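Local coordinates for Cas13d (uncultured Ruminococcus sp, PDB 6IV9), which binds CRISPR RNA as a CRISPR effector and probably uses its two HEPN domains to mature that RNA and to cleave target RNA, at residues N812-S816 / S817-K821; Q780-C783 / E784-D787; Y320-E323 / E324-S328; L563-V566 / K567-S571; F656-G659 / G660-D663. The protein carries 2 engineered substitutions. All blocks are in the same frame, centred on the assembly; numbering follows the deposited sequence.

Contact 1 of 5, residues N812-S816 / S817-K821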
# COMPACT_ATOMS: atom_id res chain seq x y z
N ASN A 812 20.75 -15.81 -22.22
CA ASN A 812 20.89 -16.89 -23.22
C ASN A 812 19.93 -18.05 -22.94
O ASN A 812 19.55 -18.73 -23.87
CB ASN A 812 22.36 -17.19 -23.49
CG ASN A 812 22.99 -16.02 -24.21
OD1 ASN A 812 22.45 -15.54 -25.19
ND2 ASN A 812 24.09 -15.52 -23.69
N ASN A 813 19.65 -18.29 -21.66
CA ASN A 813 18.70 -19.33 -21.20
C ASN A 813 17.27 -18.94 -21.57
O ASN A 813 16.42 -19.81 -21.60
CB ASN A 813 18.89 -19.60 -19.71
CG ASN A 813 20.08 -20.49 -19.48
OD1 ASN A 813 20.55 -21.12 -20.40
ND2 ASN A 813 20.59 -20.51 -18.27
N ALA A 814 17.04 -17.65 -21.75
CA ALA A 814 15.71 -17.10 -22.06
C ALA A 814 15.58 -16.82 -23.55
O ALA A 814 16.50 -17.10 -24.28
CB ALA A 814 15.49 -15.85 -21.26
N ASP A 815 14.43 -16.29 -23.95
CA ASP A 815 14.14 -15.90 -25.34
C ASP A 815 13.08 -14.81 -25.34
O ASP A 815 12.51 -14.53 -24.30
CB ASP A 815 13.86 -17.11 -26.23
CG ASP A 815 12.55 -17.80 -25.93
OD1 ASP A 815 11.65 -17.15 -25.43
OD2 ASP A 815 12.43 -18.96 -26.24
N SER A 816 12.85 -14.19 -26.48
CA SER A 816 11.89 -13.08 -26.57
C SER A 816 10.48 -13.58 -26.27
O SER A 816 9.71 -12.81 -25.74
CB SER A 816 11.98 -12.39 -27.88
OG SER A 816 11.69 -13.27 -28.94
N SER A 817 10.15 -14.79 -26.68
CA SER A 817 8.78 -15.31 -26.48
C SER A 817 8.44 -15.55 -25.01
O SER A 817 7.42 -15.07 -24.57
CB SER A 817 8.57 -16.55 -27.30
OG SER A 817 7.33 -17.13 -27.00
N MET A 818 9.28 -16.26 -24.27
CA MET A 818 8.97 -16.55 -22.85
C MET A 818 8.95 -15.25 -22.02
O MET A 818 8.18 -15.18 -21.10
CB MET A 818 9.91 -17.60 -22.26
CG MET A 818 11.33 -17.18 -22.09
SD MET A 818 12.34 -18.37 -21.22
CE MET A 818 12.43 -19.63 -22.49
N THR A 819 9.85 -14.32 -22.30
CA THR A 819 9.90 -13.05 -21.53
C THR A 819 8.65 -12.22 -21.79
O THR A 819 8.22 -11.52 -20.89
CB THR A 819 11.26 -12.35 -21.68
OG1 THR A 819 11.41 -12.06 -23.06
CG2 THR A 819 12.41 -13.19 -21.19
N ARG A 820 8.15 -12.24 -23.02
CA ARG A 820 6.90 -11.51 -23.35
C ARG A 820 5.74 -12.13 -22.58
O ARG A 820 4.92 -11.39 -22.09
CB ARG A 820 6.63 -11.50 -24.86
CG ARG A 820 5.36 -10.77 -25.23
CD ARG A 820 5.35 -10.15 -26.62
NE ARG A 820 5.70 -11.14 -27.62
CZ ARG A 820 6.91 -11.33 -28.12
NH1 ARG A 820 7.78 -10.35 -28.16
NH2 ARG A 820 7.23 -12.51 -28.59
N LYS A 821 5.68 -13.45 -22.50
CA LYS A 821 4.59 -14.13 -21.76
C LYS A 821 4.68 -13.77 -20.28
O LYS A 821 3.65 -13.55 -19.68
CB LYS A 821 4.66 -15.65 -21.94
CG LYS A 821 4.35 -16.13 -23.35
CD LYS A 821 4.02 -17.59 -23.45
CE LYS A 821 3.53 -18.00 -24.82
NZ LYS A 821 3.07 -19.40 -24.84

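Contact 2 of 5, residues Q780-C783 / E784-D787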
# COMPACT_ATOMS: atom_id res chain seq x y z
N GLN A 780 20.89 -7.18 -22.39
CA GLN A 780 21.81 -7.73 -23.40
C GLN A 780 22.72 -6.62 -23.94
O GLN A 780 23.92 -6.79 -23.92
CB GLN A 780 20.94 -8.26 -24.52
CG GLN A 780 21.60 -9.21 -25.50
CD GLN A 780 20.55 -9.58 -26.52
OE1 GLN A 780 19.76 -10.49 -26.33
NE2 GLN A 780 20.51 -8.82 -27.61
N THR A 781 22.13 -5.51 -24.33
CA THR A 781 22.92 -4.39 -24.88
C THR A 781 23.89 -3.84 -23.84
O THR A 781 25.03 -3.64 -24.17
CB THR A 781 21.99 -3.29 -25.39
OG1 THR A 781 21.15 -3.87 -26.36
CG2 THR A 781 22.75 -2.14 -26.00
N LEU A 782 23.44 -3.63 -22.61
CA LEU A 782 24.34 -3.09 -21.56
C LEU A 782 25.45 -4.08 -21.23
O LEU A 782 26.53 -3.63 -20.96
CB LEU A 782 23.51 -2.69 -20.35
CG LEU A 782 22.54 -1.54 -20.59
CD1 LEU A 782 21.72 -1.25 -19.36
CD2 LEU A 782 23.29 -0.31 -21.05
N CYS A 783 25.16 -5.37 -21.18
CA CYS A 783 26.21 -6.37 -20.88
C CYS A 783 27.25 -6.37 -22.00
O CYS A 783 28.41 -6.35 -21.71
CB CYS A 783 25.63 -7.77 -20.72
SG CYS A 783 24.73 -8.02 -19.17
N GLU A 784 26.79 -6.31 -23.25
CA GLU A 784 27.72 -6.32 -24.41
C GLU A 784 28.63 -5.09 -24.35
O GLU A 784 29.81 -5.24 -24.61
CB GLU A 784 26.90 -6.25 -25.69
CG GLU A 784 26.27 -7.57 -26.08
CD GLU A 784 25.30 -7.48 -27.26
OE1 GLU A 784 24.79 -8.52 -27.66
OE2 GLU A 784 25.06 -6.38 -27.75
N LEU A 785 28.08 -3.93 -24.02
CA LEU A 785 28.88 -2.68 -23.95
C LEU A 785 29.93 -2.80 -22.85
O LEU A 785 31.01 -2.29 -23.04
CB LEU A 785 27.96 -1.48 -23.72
CG LEU A 785 27.04 -1.16 -24.89
CD1 LEU A 785 26.03 -0.11 -24.51
CD2 LEU A 785 27.84 -0.72 -26.09
N CYS A 786 29.60 -3.44 -21.73
CA CYS A 786 30.62 -3.57 -20.67
C CYS A 786 31.78 -4.41 -21.20
O CYS A 786 32.90 -4.09 -20.88
CB CYS A 786 30.05 -4.26 -19.44
SG CYS A 786 28.96 -3.20 -18.46
N ASP A 787 31.48 -5.49 -21.90
CA ASP A 787 32.53 -6.38 -22.43
C ASP A 787 33.36 -5.70 -23.54
O ASP A 787 34.56 -5.83 -23.50
CB ASP A 787 31.96 -7.71 -22.92
CG ASP A 787 31.16 -8.51 -21.90
OD1 ASP A 787 31.47 -8.45 -20.70
OD2 ASP A 787 30.23 -9.21 -22.33

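Contact 3 of 5, residues Y320-E323 / E324-S328. With nucleotides of chain B.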
# COMPACT_ATOMS: atom_id res chain seq x y z
N TYR A 320 -17.53 15.48 -5.68
CA TYR A 320 -18.73 14.80 -5.16
C TYR A 320 -18.32 13.68 -4.19
O TYR A 320 -18.92 13.56 -3.14
CB TYR A 320 -19.51 14.21 -6.33
CG TYR A 320 -20.75 13.48 -5.94
CD1 TYR A 320 -20.71 12.17 -5.52
CD2 TYR A 320 -21.98 14.10 -5.96
CE1 TYR A 320 -21.85 11.49 -5.15
CE2 TYR A 320 -23.13 13.45 -5.59
CZ TYR A 320 -23.07 12.13 -5.19
OH TYR A 320 -24.20 11.49 -4.82
N LEU A 321 -17.34 12.88 -4.57
CA LEU A 321 -16.93 11.76 -3.69
C LEU A 321 -16.35 12.29 -2.38
O LEU A 321 -16.75 11.81 -1.36
CB LEU A 321 -15.90 10.91 -4.43
CG LEU A 321 -16.35 10.32 -5.77
CD1 LEU A 321 -15.17 9.73 -6.51
CD2 LEU A 321 -17.44 9.29 -5.57
N VAL A 322 -15.42 13.22 -2.44
CA VAL A 322 -14.79 13.75 -1.19
C VAL A 322 -15.79 14.51 -0.33
O VAL A 322 -15.74 14.37 0.85
CB VAL A 322 -13.52 14.57 -1.43
CG1 VAL A 322 -12.63 14.50 -0.22
CG2 VAL A 322 -12.76 14.04 -2.62
N GLU A 323 -16.67 15.28 -0.95
CA GLU A 323 -17.69 16.06 -0.22
C GLU A 323 -18.59 15.09 0.53
O GLU A 323 -18.92 15.35 1.66
CB GLU A 323 -18.56 16.81 -1.21
CG GLU A 323 -18.10 18.21 -1.50
CD GLU A 323 -18.77 18.82 -2.73
OE1 GLU A 323 -19.86 18.36 -3.08
OE2 GLU A 323 -18.18 19.72 -3.35
N GLU A 324 -18.95 13.99 -0.10
CA GLU A 324 -19.83 13.01 0.56
C GLU A 324 -19.16 12.45 1.82
O GLU A 324 -19.82 12.31 2.81
CB GLU A 324 -20.12 11.89 -0.43
CG GLU A 324 -21.16 10.92 0.04
CD GLU A 324 -21.47 9.87 -1.00
OE1 GLU A 324 -22.34 10.11 -1.83
OE2 GLU A 324 -20.83 8.82 -0.96
N ARG A 325 -17.89 12.09 1.73
CA ARG A 325 -17.17 11.56 2.91
C ARG A 325 -17.00 12.65 3.98
O ARG A 325 -17.25 12.37 5.12
CB ARG A 325 -15.81 11.04 2.46
CG ARG A 325 -14.87 10.69 3.59
CD ARG A 325 -15.23 9.36 4.18
NE ARG A 325 -16.34 9.48 5.09
CZ ARG A 325 -16.86 8.48 5.78
NH1 ARG A 325 -16.32 7.28 5.70
NH2 ARG A 325 -17.90 8.68 6.56
N LEU A 326 -16.55 13.83 3.58
CA LEU A 326 -16.29 14.94 4.53
C LEU A 326 -17.59 15.41 5.18
O LEU A 326 -17.59 15.69 6.36
CB LEU A 326 -15.60 16.06 3.76
CG LEU A 326 -14.12 16.30 4.04
CD1 LEU A 326 -13.47 15.20 4.84
CD2 LEU A 326 -13.34 16.65 2.80
N LYS A 327 -18.65 15.53 4.39
CA LYS A 327 -19.94 16.00 4.95
C LYS A 327 -20.46 14.99 5.98
O LYS A 327 -20.98 15.42 6.97
CB LYS A 327 -20.88 16.45 3.83
CG LYS A 327 -20.28 17.55 2.97
CD LYS A 327 -21.24 18.53 2.34
CE LYS A 327 -22.05 17.89 1.25
NZ LYS A 327 -22.34 18.83 0.15
N SER A 328 -20.31 13.70 5.75
CA SER A 328 -20.78 12.73 6.77
C SER A 328 -20.00 12.87 8.08
O SER A 328 -20.58 12.72 9.11
CB SER A 328 -20.79 11.33 6.26
OG SER A 328 -19.51 10.94 5.84
P U B 43 -11.45 6.15 12.94
OP1 U B 43 -10.31 6.80 12.21
OP2 U B 43 -11.23 5.61 14.28
O5' U B 43 -12.56 7.29 12.97
C5' U B 43 -13.88 7.03 13.48
C4' U B 43 -14.57 8.34 13.79
O4' U B 43 -14.79 8.98 12.52
C3' U B 43 -15.97 8.21 14.41
O3' U B 43 -15.78 8.17 15.81
C2' U B 43 -16.66 9.49 13.90
O2' U B 43 -16.10 10.55 14.64
C1' U B 43 -16.08 9.60 12.48
N1 U B 43 -16.89 8.94 11.45
C2 U B 43 -18.11 9.50 11.13
O2 U B 43 -18.51 10.53 11.62
N3 U B 43 -18.83 8.80 10.20
C4 U B 43 -18.48 7.64 9.57
O4 U B 43 -19.25 7.15 8.74
C5 U B 43 -17.21 7.12 9.95
C6 U B 43 -16.48 7.77 10.85

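Contact 4 of 5, residues L563-V566 / K567-S571. With nucleotides of chain B.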
# COMPACT_ATOMS: atom_id res chain seq x y z
N LEU A 563 -2.59 14.62 1.72
CA LEU A 563 -2.54 13.15 1.57
C LEU A 563 -2.66 12.50 2.95
O LEU A 563 -3.23 11.46 3.06
CB LEU A 563 -1.24 12.80 0.86
CG LEU A 563 -1.36 12.36 -0.60
CD1 LEU A 563 -2.60 12.82 -1.29
CD2 LEU A 563 -0.12 12.64 -1.39
N PHE A 564 -2.10 13.13 3.97
CA PHE A 564 -2.20 12.57 5.34
C PHE A 564 -3.67 12.52 5.74
O PHE A 564 -4.12 11.55 6.31
CB PHE A 564 -1.34 13.41 6.28
CG PHE A 564 -1.08 12.81 7.63
CD1 PHE A 564 -0.05 11.92 7.83
CD2 PHE A 564 -1.84 13.18 8.72
CE1 PHE A 564 0.20 11.40 9.08
CE2 PHE A 564 -1.59 12.66 9.97
CZ PHE A 564 -0.57 11.77 10.15
N ILE A 565 -4.40 13.58 5.44
CA ILE A 565 -5.86 13.66 5.72
C ILE A 565 -6.61 12.62 4.88
O ILE A 565 -7.47 11.97 5.39
CB ILE A 565 -6.39 15.08 5.53
CG1 ILE A 565 -5.79 16.02 6.58
CG2 ILE A 565 -7.90 15.10 5.57
CD1 ILE A 565 -5.78 17.44 6.15
N VAL A 566 -6.22 12.46 3.62
CA VAL A 566 -6.88 11.47 2.73
C VAL A 566 -6.71 10.08 3.35
O VAL A 566 -7.67 9.37 3.40
CB VAL A 566 -6.28 11.53 1.32
CG1 VAL A 566 -6.61 10.30 0.51
CG2 VAL A 566 -6.72 12.78 0.60
N LYS A 567 -5.53 9.77 3.86
CA LYS A 567 -5.32 8.45 4.49
C LYS A 567 -6.29 8.30 5.67
O LYS A 567 -6.88 7.26 5.80
CB LYS A 567 -3.87 8.35 4.97
CG LYS A 567 -3.53 7.18 5.87
CD LYS A 567 -2.06 7.10 6.22
CE LYS A 567 -1.74 5.98 7.16
NZ LYS A 567 -2.34 6.17 8.50
N ASN A 568 -6.45 9.34 6.47
CA ASN A 568 -7.34 9.26 7.65
C ASN A 568 -8.80 9.02 7.22
O ASN A 568 -9.42 8.14 7.74
CB ASN A 568 -7.25 10.52 8.51
CG ASN A 568 -5.86 10.80 9.04
OD1 ASN A 568 -5.08 9.91 9.26
ND2 ASN A 568 -5.54 12.06 9.26
N ILE A 569 -9.32 9.83 6.32
CA ILE A 569 -10.74 9.71 5.89
C ILE A 569 -10.98 8.47 5.02
O ILE A 569 -12.03 7.92 5.11
CB ILE A 569 -11.28 11.01 5.28
CG1 ILE A 569 -10.67 11.30 3.92
CG2 ILE A 569 -11.08 12.14 6.26
CD1 ILE A 569 -11.21 12.52 3.27
N ALA A 570 -10.02 8.10 4.18
CA ALA A 570 -10.17 6.89 3.33
C ALA A 570 -10.21 5.62 4.20
O ALA A 570 -10.77 4.66 3.76
CB ALA A 570 -9.10 6.82 2.29
N SER A 571 -9.54 5.65 5.34
CA SER A 571 -9.42 4.50 6.26
C SER A 571 -10.71 4.28 7.06
O SER A 571 -10.83 3.27 7.69
CB SER A 571 -8.23 4.65 7.16
OG SER A 571 -7.03 4.63 6.41
P U B 34 -0.18 4.59 10.83
OP1 U B 34 -1.66 4.70 10.76
OP2 U B 34 0.47 3.93 11.95
O5' U B 34 0.31 3.89 9.51
C5' U B 34 0.51 2.47 9.44
C4' U B 34 1.15 2.14 8.12
O4' U B 34 2.48 2.69 8.00
C3' U B 34 1.34 0.66 7.85
O3' U B 34 0.07 0.15 7.40
C2' U B 34 2.39 0.70 6.75
O2' U B 34 1.78 1.02 5.51
C1' U B 34 3.30 1.82 7.27
N1 U B 34 4.36 1.34 8.18
C2 U B 34 5.38 0.65 7.56
O2 U B 34 5.41 0.43 6.37
N3 U B 34 6.36 0.21 8.40
C4 U B 34 6.42 0.37 9.76
O4 U B 34 7.40 -0.03 10.36
C5 U B 34 5.34 1.12 10.33
C6 U B 34 4.35 1.54 9.53
P C B 33 3.78 6.03 14.46
OP1 C B 33 2.67 6.29 15.39
OP2 C B 33 4.51 4.74 14.43
O5' C B 33 3.24 6.23 12.97
C5' C B 33 2.50 7.40 12.61
C4' C B 33 2.27 7.46 11.14
O4' C B 33 3.52 7.75 10.47
C3' C B 33 1.80 6.18 10.47
O3' C B 33 0.41 6.02 10.61
C2' C B 33 2.19 6.44 9.03
O2' C B 33 1.36 7.39 8.39
C1' C B 33 3.57 7.06 9.23
N1 C B 33 4.65 6.05 9.25
C2 C B 33 5.12 5.60 8.01
O2 C B 33 4.58 6.03 6.98
N3 C B 33 6.12 4.69 7.98
C4 C B 33 6.62 4.20 9.12
N4 C B 33 7.63 3.35 9.04
C5 C B 33 6.18 4.67 10.39
C6 C B 33 5.22 5.60 10.41

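Contact 5 of 5, residues F656-G659 / G660-D663. With nucleotides of chain B.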
# COMPACT_ATOMS: atom_id res chain seq x y z
N PHE A 656 0.16 -24.73 5.05
CA PHE A 656 1.27 -23.76 4.90
C PHE A 656 0.86 -22.41 5.50
O PHE A 656 1.61 -21.84 6.24
CB PHE A 656 1.63 -23.57 3.43
CG PHE A 656 2.55 -22.40 3.23
CD1 PHE A 656 3.81 -22.40 3.78
CD2 PHE A 656 2.13 -21.29 2.52
CE1 PHE A 656 4.64 -21.30 3.64
CE2 PHE A 656 2.96 -20.20 2.38
CZ PHE A 656 4.20 -20.21 2.94
N VAL A 657 -0.33 -21.94 5.18
CA VAL A 657 -0.82 -20.64 5.73
C VAL A 657 -0.98 -20.72 7.25
O VAL A 657 -0.54 -19.83 7.93
CB VAL A 657 -2.13 -20.20 5.06
CG1 VAL A 657 -2.68 -18.94 5.67
CG2 VAL A 657 -1.95 -20.02 3.57
N LEU A 658 -1.56 -21.80 7.75
CA LEU A 658 -1.79 -22.02 9.20
C LEU A 658 -0.42 -22.04 9.91
O LEU A 658 -0.33 -21.60 11.03
CB LEU A 658 -2.50 -23.36 9.35
CG LEU A 658 -3.99 -23.39 9.68
CD1 LEU A 658 -4.71 -22.07 9.69
CD2 LEU A 658 -4.73 -24.46 8.91
N GLY A 659 0.61 -22.56 9.24
CA GLY A 659 1.96 -22.68 9.82
C GLY A 659 2.54 -21.33 10.19
O GLY A 659 3.33 -21.26 11.10
N GLY A 660 2.23 -20.32 9.39
CA GLY A 660 2.70 -18.94 9.61
C GLY A 660 1.99 -18.25 10.75
O GLY A 660 2.49 -17.26 11.23
N ILE A 661 0.81 -18.72 11.10
CA ILE A 661 0.05 -18.05 12.18
C ILE A 661 0.72 -18.38 13.51
O ILE A 661 1.03 -19.54 13.74
CB ILE A 661 -1.44 -18.43 12.13
CG1 ILE A 661 -2.05 -17.97 10.81
CG2 ILE A 661 -2.19 -17.88 13.31
CD1 ILE A 661 -3.47 -18.36 10.64
N PRO A 662 0.90 -17.41 14.42
CA PRO A 662 1.54 -17.65 15.70
C PRO A 662 0.79 -18.70 16.51
O PRO A 662 -0.38 -18.79 16.41
CB PRO A 662 1.47 -16.29 16.40
CG PRO A 662 1.37 -15.31 15.28
CD PRO A 662 0.55 -16.01 14.23
N ASP A 663 1.53 -19.45 17.32
CA ASP A 663 0.98 -20.58 18.12
C ASP A 663 -0.11 -20.08 19.05
O ASP A 663 -1.11 -20.75 19.16
CB ASP A 663 2.07 -21.25 18.95
CG ASP A 663 3.17 -21.92 18.16
OD1 ASP A 663 2.96 -22.23 17.00
OD2 ASP A 663 4.23 -22.13 18.73
P U B 38 -3.50 -9.35 8.25
OP1 U B 38 -3.21 -9.58 6.87
OP2 U B 38 -4.45 -8.36 8.68
O5' U B 38 -3.95 -10.77 8.80
C5' U B 38 -4.46 -10.85 10.07
C4' U B 38 -4.47 -12.30 10.51
O4' U B 38 -3.12 -12.82 10.41
C3' U B 38 -4.83 -12.44 11.98
O3' U B 38 -6.26 -12.55 12.05
C2' U B 38 -4.10 -13.72 12.39
O2' U B 38 -4.79 -14.88 11.98
C1' U B 38 -2.84 -13.64 11.54
N1 U B 38 -1.69 -13.08 12.25
C2 U B 38 -0.44 -13.55 11.87
O2 U B 38 -0.30 -14.39 10.99
N3 U B 38 0.62 -12.98 12.55
C4 U B 38 0.55 -11.99 13.53
O4 U B 38 1.60 -11.56 14.04
C5 U B 38 -0.78 -11.52 13.82
C6 U B 38 -1.83 -12.08 13.19
O HOH W 1 4.19 -19.61 13.20

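Contact 1 of 5, residues N812-S816 / S817-K821
D815 and M818 make a local helix-capping contact in the short linker between helix 801-813 and helix 816-827. The carboxylate of D815 turns forward onto the new helix, and its OD1 takes the N-H of M818 at 2.8 Å. The bond is almost straight, 177° at the hydrogen, and meets OD1 nearly along its C-O axis. This is possible because CG of D815 sits between its own N and carbonyl carbon (chi1 70°), which swings the acid over the first turn. The backbone of D815 works as well: its O accepts from T819 OG1 at 3.0 Å, with T819 N adding a weak bond to the same oxygen. One residue on, R820 N binds S816 O at 3.2 Å, and that oxygen also lies over one face of the R820 guanidinium, whose NH1 goes on to K772 O.

The M818 side chain crosses that of D815 at about a right angle. Bent at its last torsion, it puts SD 3.7 Å from A814 CA and CE 3.8 Å from D815 OD2, while F889 and L893 of helix 887-893 pack on it. D815 N is buried and has no polar partner in the model; M818 offers no side-chain acceptor to return the bond, making this a single cap and not a capping box. The geometry is that of an aspartate N-cap starting helix 816-827 straight after a tight break from helix 801-813.

Contact 2 of 5, residues Q780-C783 / E784-D787
Q780 and E784 run side by side along one flank of helix 777-788, and T781 and L785 do the same along the next: a plain alpha-helical i to i+4 pairing on a helix packed against helices 795-799 and 801-813. The two polar chains point the same way, with the amide and carboxylate planes 32° apart. Their contact is made by the stem, Q780 CG lying 3.9 Å from E784 OE1. CG of E784 leans back beside its own N (chi1 -77°), which brings it within 3.3 Å of Q780 O, the oxygen that also receives the N-H of E784.

In the second pair, T781 gives its methyl to the neighbour: CG2 meets L785 CD1 at 4.1 Å. The hydroxyl takes the other branch and is bonded to I777 O, one turn back. L785 CG settles over T781 O, and around this pair L766 and I763 add apolar cover from the loops. L782 and C783 pack on L797 of helix 795-799.

At the far end D787 OD1 makes salt bridges to K805 and R804 of helix 801-813, which probably offset the nearby E808. The backbone of D787 is anchored separately: D787 N meets C783 O at 3.2 Å, lying in the plane of that carbonyl.

Contact 3 of 5, residues Y320-E323 / E324-S328
From Y320 to K327 the backbone is regular alpha helix, each of E324, R325, L326 and K327 bonding to the carbonyl four residues back, with K327 N to E323 O shortest at 2.7 Å. V322 and L326 lie side by side on the buried flank, V322 CG1 touching L326 CD2 at 3.8 Å. On the outer flank Y320 and E324 cross at a slant, ring and carboxylate planes 69° apart, and E324 OE1 comes within 3.6 Å of Y320 CE1. The same ring has a cation-pi partner in R276. E323 and K327 lie side by side, pointing the same way, but OE1 of E323 and NZ of K327 stay 4.1 Å apart, too far for a salt bridge. Helix 312-330 is thus amphipathic, burying one side against helices 497-505 and 556-570 while its charged side faces outward.

R325 carries it to the RNA. Its chain starts anti to the backbone N (chi1 170°), then folds twice, which turns the guanidinium along the helix toward S328. NH2 of R325 donates in the guanidinium plane to O4 of U43 of chain B at 3.0 Å. R325 NH2 also donates to S328 OG at 2.9 Å, and S328 OG in turn donates to R325 O from above the carbonyl plane, closing a small circuit that steadies the arginine. An alanine at this position removes the guanidinium, which would probably leave O4 of U43 of chain B and R573 O, the partner of NH1, without these donors. S328 O itself comes no closer to the uracil than 3.9 Å, at O2 of U43 of chain B.

Contact 4 of 5, residues L563-V566 / K567-S571
Two groups of S571 grip the carbonyl oxygen of K567, whose own N-H is bonded one turn back to L563 O. S571 OG donates to K567 O at 2.7 Å and S571 N at 3.1 Å, the two arriving from opposite faces of the carbonyl plane. Along the same helix I569 N points almost straight at I565 O (171° at the hydrogen), and A570 N reaches V566 O at 2.8 Å.

The side chain of K567 leaves this backbone fully extended through CE, passing N515 and T519 of helix 511-535, and bends only at its last torsion (chi4 -66°). That final turn sets NZ 2.8 Å from OP1 of U34 of chain B. A second, weak bond runs from NZ to O3' of the cytidine that precedes U34 in chain B, so the ammonium sits at the junction of the two nucleotides. CE of K567 adds packing, 3.6 Å from O2' of that same chain B cytidine.

F564 and N568 pair on the neighbouring flank, ring and amide planes close to perpendicular at 84°, with N568 ND2 3.9 Å from F564 CD2. The amide is turned to V365 O, which ND2 donates to, so the aromatic contact is secondary to that bond. I565 and I569 meet more loosely through their CG2 methyls. A lysine projecting from a buried helix to a backbone phosphate is a sequence-independent kind of contact, consistent with this helix helping to hold the CRISPR RNA.

Contact 5 of 5, residues F656-G659 / G660-D663
I661 folds back against L658 just past helix 651-660, with CB of I661 3.5 Å from L658 O. Because CG1 is turned beside the backbone N (chi1 -62°), it leans over the helix end to V657 O while also standing 4.0 Å from O2 of U38 of chain B. The other branch, CG2, faces the ribose of that nucleotide, near O2'. At the tip, CD1 of I661 is shared: it touches L658 CD1 at 4.0 Å and has O2' of U38 of chain B at the same range. The two aliphatic chains meet at an oblique angle. Cutting I661 back to alanine would probably leave L658 CD1 without its mate and open a gap beside the ribose of U38 of chain B.

Behind the side chain the helix runs out through bonds to the third residue back. I661 N meets L658 O at 3.1 Å from well above the carbonyl plane, and G660 N reaches V657 O only weakly. R687 probably helps to fix this exit, donating to L658 O and to I661 O while its guanidinium also forms a salt bridge with D663. A water donates to G659 O at 2.8 Å and, weakly, to I661 O. P662 then begins helix 663-673 at its N-cap, and its CD rests over the base of U38 of chain B, 3.5 Å from N3. Isoleucine and proline thus place an apolar corner against sugar and base at a helix-to-helix joint that forms part of the RNA-binding surface.

How the contacts relate
Along the chain the order is contact 3, contact 4, contact 5, contact 2, contact 1. All are local, so none closes a long loop, and they follow in series without nesting or crossing. Contacts 3 and 4, far apart in sequence, meet in space: L326 CD1 packs on I569 CD1 at 3.8 Å, tying helix 312-330 to helix 556-570. Contact 5 stands apart, its centre about 32 Å from that of contact 4, yet contacts 3, 4 and 5 all meet the RNA. Contacts 2 and 1 are neighbours, nearest atoms about 6 Å apart, linked through helix 801-813; they lie across the chain's centre from contact 3.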